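Local atomic coordinates of nitrite oxidoreductase subunit A (Kuenenia stuttgartiensis, PDB entry 7B04), a protein that is a NarG-like member of the molybdopterin oxidoreductase family and holds molybdenum, two MD1 molecules and an iron-sulfur cluster. Residues 237-250 and 259-271. Residues are numbered along the deposited sequence; the frame is centred on the assembly and turned at random.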
loop_
_atom_site.group_PDB
_atom_site.type_symbol
_atom_site.label_atom_id
_atom_site.label_comp_id
_atom_site.label_asym_id
_atom_site.label_seq_id
_atom_site.Cartn_x
_atom_site.Cartn_y
_atom_site.Cartn_z
ATOM N N TYR B 237 16.581 18.846 5.069
ATOM C CA TYR B 237 16.437 20.225 5.539
ATOM C C TYR B 237 17.720 21.026 5.371
ATOM O O TYR B 237 17.693 22.251 5.531
ATOM C CB TYR B 237 16.007 20.332 7.008
ATOM C CG TYR B 237 14.509 20.351 7.243
ATOM C CD1 TYR B 237 13.903 19.413 8.063
ATOM C CD2 TYR B 237 13.699 21.298 6.626
ATOM C CE1 TYR B 237 12.531 19.422 8.275
ATOM C CE2 TYR B 237 12.324 21.312 6.831
ATOM C CZ TYR B 237 11.749 20.367 7.656
ATOM O OH TYR B 237 10.391 20.361 7.877
ATOM N N GLY B 238 18.837 20.369 5.058
ATOM C CA GLY B 238 20.039 21.092 4.691
ATOM C C GLY B 238 19.837 22.027 3.519
ATOM O O GLY B 238 20.635 22.949 3.327
ATOM N N MET B 239 18.789 21.804 2.720
ATOM C CA MET B 239 18.462 22.734 1.646
ATOM C C MET B 239 18.129 24.115 2.196
ATOM O O MET B 239 18.492 25.133 1.595
ATOM C CB MET B 239 17.292 22.192 0.828
ATOM C CG MET B 239 16.947 23.022 -0.395
ATOM S SD MET B 239 18.263 22.993 -1.621
ATOM C CE MET B 239 18.096 21.323 -2.236
ATOM N N TYR B 240 17.442 24.172 3.341
ATOM C CA TYR B 240 17.183 25.460 3.975
ATOM C C TYR B 240 18.477 26.128 4.416
ATOM O O TYR B 240 18.582 27.360 4.392
ATOM C CB TYR B 240 16.240 25.291 5.167
ATOM C CG TYR B 240 14.817 24.927 4.802
ATOM C CD1 TYR B 240 14.410 24.857 3.476
ATOM C CD2 TYR B 240 13.876 24.668 5.789
ATOM C CE1 TYR B 240 13.108 24.526 3.144
ATOM C CE2 TYR B 240 12.573 24.341 5.467
ATOM C CZ TYR B 240 12.195 24.269 4.146
ATOM O OH TYR B 240 10.897 23.941 3.828
ATOM N N ARG B 241 19.470 25.334 4.819
ATOM C CA ARG B 241 20.786 25.886 5.120
ATOM C C ARG B 241 21.456 26.409 3.856
ATOM O O ARG B 241 22.103 27.463 3.878
ATOM C CB ARG B 241 21.650 24.820 5.794
ATOM C CG ARG B 241 22.966 25.319 6.361
ATOM C CD ARG B 241 23.740 24.169 6.987
ATOM N NE ARG B 241 25.008 24.601 7.570
ATOM C CZ ARG B 241 25.158 24.977 8.835
ATOM N NH1 ARG B 241 24.118 24.979 9.657
ATOM N NH2 ARG B 241 26.349 25.354 9.279
ATOM N N PHE B 242 21.314 25.681 2.746
ATOM C CA PHE B 242 21.861 26.140 1.473
ATOM C C PHE B 242 21.253 27.476 1.062
ATOM O O PHE B 242 21.968 28.382 0.618
ATOM C CB PHE B 242 21.626 25.087 0.391
ATOM C CG PHE B 242 22.217 25.444 -0.942
ATOM C CD1 PHE B 242 23.574 25.295 -1.175
ATOM C CD2 PHE B 242 21.415 25.930 -1.962
ATOM C CE1 PHE B 242 24.120 25.624 -2.403
ATOM C CE2 PHE B 242 21.954 26.261 -3.189
ATOM C CZ PHE B 242 23.309 26.107 -3.410
ATOM N N ASN B 243 19.951 27.566 1.225
ATOM C CA ASN B 243 19.200 28.787 0.891
ATOM C C ASN B 243 19.751 29.917 1.746
ATOM O O ASN B 243 19.896 31.018 1.271
ATOM C CB ASN B 243 17.751 28.572 1.281
ATOM C CG ASN B 243 17.046 27.696 0.293
ATOM O OD1 ASN B 243 17.494 27.573 -0.820
ATOM N ND2 ASN B 243 15.942 27.113 0.682
ATOM N N ASN B 244 20.034 29.623 2.997
ATOM C CA ASN B 244 20.575 30.661 3.895
ATOM C C ASN B 244 21.936 31.125 3.389
ATOM O O ASN B 244 22.180 32.300 3.389
ATOM C CB ASN B 244 20.655 30.125 5.315
ATOM C CG ASN B 244 20.932 31.228 6.291
ATOM O OD1 ASN B 244 20.918 32.380 5.923
ATOM N ND2 ASN B 244 21.221 30.878 7.518
ATOM N N CYS B 245 22.758 30.192 2.938
ATOM C CA CYS B 245 24.137 30.430 2.471
ATOM C C CYS B 245 24.145 31.349 1.264
ATOM O O CYS B 245 25.128 31.950 1.008
ATOM C CB CYS B 245 24.731 29.116 2.012
ATOM S SG CYS B 245 25.561 28.199 3.319
ATOM N N LEU B 246 23.102 31.324 0.476
ATOM C CA LEU B 246 23.059 32.154 -0.722
ATOM C C LEU B 246 23.127 33.642 -0.416
ATOM O O LEU B 246 23.267 34.440 -1.350
ATOM C CB LEU B 246 21.800 31.848 -1.528
ATOM C CG LEU B 246 21.792 30.468 -2.179
ATOM C CD1 LEU B 246 20.461 30.225 -2.839
ATOM C CD2 LEU B 246 22.922 30.339 -3.188
ATOM N N ALA B 247 23.018 34.034 0.856
ATOM C CA ALA B 247 23.252 35.426 1.218
ATOM C C ALA B 247 24.649 35.876 0.811
ATOM O O ALA B 247 24.844 37.044 0.455
ATOM C CB ALA B 247 23.040 35.623 2.719
ATOM N N ILE B 248 25.631 34.970 0.865
ATOM C CA ILE B 248 26.980 35.308 0.411
ATOM C C ILE B 248 26.970 35.661 -1.070
ATOM O O ILE B 248 27.595 36.638 -1.497
ATOM C CB ILE B 248 27.957 34.154 0.697
ATOM C CG1 ILE B 248 27.983 33.806 2.183
ATOM C CG2 ILE B 248 29.356 34.522 0.231
ATOM C CD1 ILE B 248 28.797 32.562 2.484
ATOM N N VAL B 249 26.271 34.860 -1.879
ATOM C CA VAL B 249 26.199 35.137 -3.312
ATOM C C VAL B 249 25.543 36.488 -3.554
ATOM O O VAL B 249 25.936 37.236 -4.458
ATOM C CB VAL B 249 25.454 34.007 -4.047
ATOM C CG1 VAL B 249 25.810 34.011 -5.526
ATOM C CG2 VAL B 249 25.773 32.661 -3.423
ATOM N N ASP B 250 24.535 36.823 -2.747
ATOM C CA ASP B 250 23.913 38.139 -2.846
ATOM C C ASP B 250 24.912 39.238 -2.512
ATOM O O ASP B 250 24.911 40.301 -3.144
ATOM C CB ASP B 250 22.698 38.211 -1.922
ATOM C CG ASP B 250 21.907 39.488 -2.100
ATOM O OD1 ASP B 250 21.212 39.618 -3.131
ATOM O OD2 ASP B 250 21.974 40.361 -1.210
ATOM N N ASP B 259 24.520 42.341 7.025
ATOM C CA ASP B 259 23.167 42.667 7.537
ATOM C C ASP B 259 22.222 43.018 6.394
ATOM O O ASP B 259 21.030 42.951 6.604
ATOM C CB ASP B 259 23.221 43.706 8.650
ATOM C CG ASP B 259 24.084 43.283 9.817
ATOM O OD1 ASP B 259 24.411 42.114 9.881
ATOM O OD2 ASP B 259 24.423 44.144 10.640
ATOM N N GLN B 260 22.733 43.449 5.255
ATOM C CA GLN B 260 21.796 43.814 4.167
ATOM C C GLN B 260 21.708 42.714 3.114
ATOM O O GLN B 260 20.967 42.893 2.165
ATOM C CB GLN B 260 22.174 45.166 3.569
ATOM C CG GLN B 260 22.353 46.253 4.613
ATOM C CD GLN B 260 23.803 46.628 4.713
ATOM O OE1 GLN B 260 24.461 46.917 3.719
ATOM N NE2 GLN B 260 24.318 46.595 5.925
ATOM N N ALA B 261 22.428 41.616 3.324
ATOM C CA ALA B 261 22.485 40.459 2.406
ATOM C C ALA B 261 21.341 39.488 2.685
ATOM O O ALA B 261 21.130 39.178 3.836
ATOM C CB ALA B 261 23.806 39.779 2.577
ATOM N N LEU B 262 20.649 39.043 1.635
ATOM C CA LEU B 262 19.530 38.080 1.750
ATOM C C LEU B 262 19.755 36.900 0.812
ATOM O O LEU B 262 20.171 37.110 -0.299
ATOM C CB LEU B 262 18.219 38.771 1.409
ATOM C CG LEU B 262 18.225 40.272 1.584
ATOM C CD1 LEU B 262 18.038 40.936 0.245
ATOM C CD2 LEU B 262 17.116 40.673 2.520
ATOM N N GLY B 263 19.390 35.712 1.256
ATOM C CA GLY B 263 19.622 34.494 0.515
ATOM C C GLY B 263 18.361 33.911 -0.082
ATOM O O GLY B 263 17.373 34.611 -0.340
ATOM N N GLY B 264 18.390 32.599 -0.274
ATOM C CA GLY B 264 17.313 31.915 -0.945
ATOM C C GLY B 264 16.072 31.880 -0.090
ATOM O O GLY B 264 16.070 32.231 1.086
ATOM N N ARG B 265 14.968 31.519 -0.719
ATOM C CA ARG B 265 13.693 31.415 -0.032
ATOM C C ARG B 265 13.328 29.959 0.218
ATOM O O ARG B 265 13.325 29.137 -0.709
ATOM C CB ARG B 265 12.611 32.119 -0.826
ATOM C CG ARG B 265 12.615 33.596 -0.526
ATOM C CD ARG B 265 11.402 34.259 -1.062
ATOM N NE ARG B 265 10.348 34.285 -0.056
ATOM C CZ ARG B 265 9.295 35.093 -0.106
ATOM N NH1 ARG B 265 8.375 35.054 0.850
ATOM N NH2 ARG B 265 9.155 35.932 -1.127
ATOM N N ASN B 266 13.058 29.643 1.480
ATOM C CA ASN B 266 12.737 28.284 1.884
ATOM C C ASN B 266 11.304 27.956 1.483
ATOM O O ASN B 266 10.360 28.665 1.853
ATOM C CB ASN B 266 12.913 28.139 3.390
ATOM C CG ASN B 266 14.318 28.446 3.856
ATOM O OD1 ASN B 266 15.270 28.390 3.079
ATOM N ND2 ASN B 266 14.452 28.800 5.133
ATOM N N TRP B 267 11.152 26.918 0.669
ATOM C CA TRP B 267 9.835 26.497 0.208
ATOM C C TRP B 267 9.186 25.569 1.229
ATOM O O TRP B 267 9.842 24.681 1.791
ATOM C CB TRP B 267 9.945 25.814 -1.155
ATOM C CG TRP B 267 9.543 26.752 -2.218
ATOM C CD1 TRP B 267 9.437 28.102 -2.088
ATOM C CD2 TRP B 267 9.202 26.447 -3.574
ATOM N NE1 TRP B 267 9.032 28.657 -3.270
ATOM C CE2 TRP B 267 8.889 27.665 -4.203
ATOM C CE3 TRP B 267 9.127 25.266 -4.315
ATOM C CZ2 TRP B 267 8.511 27.740 -5.540
ATOM C CZ3 TRP B 267 8.746 25.341 -5.647
ATOM C CH2 TRP B 267 8.446 26.572 -6.244
ATOM N N SER B 268 7.891 25.770 1.446
ATOM C CA SER B 268 7.177 25.074 2.499
ATOM C C SER B 268 6.832 23.652 2.060
ATOM O O SER B 268 6.839 23.312 0.869
ATOM C CB SER B 268 5.902 25.844 2.866
ATOM O OG SER B 268 5.087 26.038 1.719
ATOM N N ASN B 269 6.520 22.815 3.046
ATOM C CA ASN B 269 6.166 21.422 2.800
ATOM C C ASN B 269 4.781 21.058 3.307
ATOM O O ASN B 269 3.966 20.525 2.544
ATOM C CB ASN B 269 7.214 20.497 3.443
ATOM C CG ASN B 269 8.556 20.575 2.753
ATOM O OD1 ASN B 269 8.645 20.473 1.534
ATOM N ND2 ASN B 269 9.614 20.755 3.536
ATOM N N TYR B 270 4.492 21.346 4.576
ATOM C CA TYR B 270 3.263 20.870 5.203
ATOM C C TYR B 270 2.040 21.466 4.522
ATOM O O TYR B 270 1.115 20.745 4.131
ATOM C CB TYR B 270 3.295 21.224 6.692
ATOM C CG TYR B 270 2.248 20.559 7.561
ATOM C CD1 TYR B 270 1.907 19.228 7.386
ATOM C CD2 TYR B 270 1.641 21.258 8.597
ATOM C CE1 TYR B 270 0.974 18.617 8.204
ATOM C CE2 TYR B 270 0.707 20.656 9.416
ATOM C CZ TYR B 270 0.372 19.336 9.211
ATOM O OH TYR B 270 -0.563 18.734 10.023
ATOM N N THR B 271 2.005 22.789 4.406
ATOM C CA THR B 271 0.864 23.456 3.795
ATOM C C THR B 271 0.753 23.150 2.306
ATOM O O THR B 271 -0.355 22.942 1.796
ATOM C CB THR B 271 0.975 24.950 4.046
ATOM O OG1 THR B 271 2.173 25.451 3.435
ATOM C CG2 THR B 271 1.022 25.191 5.535
HETATM O O HOH W 1 8.953 21.784 5.900
#
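With CG anti to the carbonyl carbon in both residues (chi1 -70° in Y240, -59° in N266), the tyrosine ring and the asparagine amide come together as a stack, their planes 17° apart. CB of N266 sits over one ring face, a CH-pi contact 3.8 Å from the centroid of Y240. At the ring edge, the Y240 hydroxyl gives its hydrogen to the backbone O of W267, though the modelled 2.4 Å between Y240 OH and W267 O is too short to be taken literally. The amide oxygen of N266 is taken up one turn further along the helix: N243 ND2 donates to N266 OD1 at 2.8 Å, the two amides lying nearly coplanar and the oxygen close to the N243 amide plane. The same ND2 also bonds G224 O, so two acceptors fix how the N243 amide is turned. These residues join the helix and second strand of the beta-alpha-beta unit formed by strand 222-226, helix 238-254 and strand 265-266, the last an outer strand of its mixed sheet. Further along, the two backbones lie against each other: G264 N donates to N243 O at 2.7 Å, and the CA of G263 approaches to 3.4 Å from A247 N. L246 lays its CB against G264 N. D250 reaches L262 N through OD2, a weak bond at 3.4 Å, while its main charge partner is R254. Toward the molybdenum, a water joins Y237 OH to N269 ND2, lying 2.7 Å from that ND2; N269, about 7 Å from MD1, is held further by R225 and by G226 O.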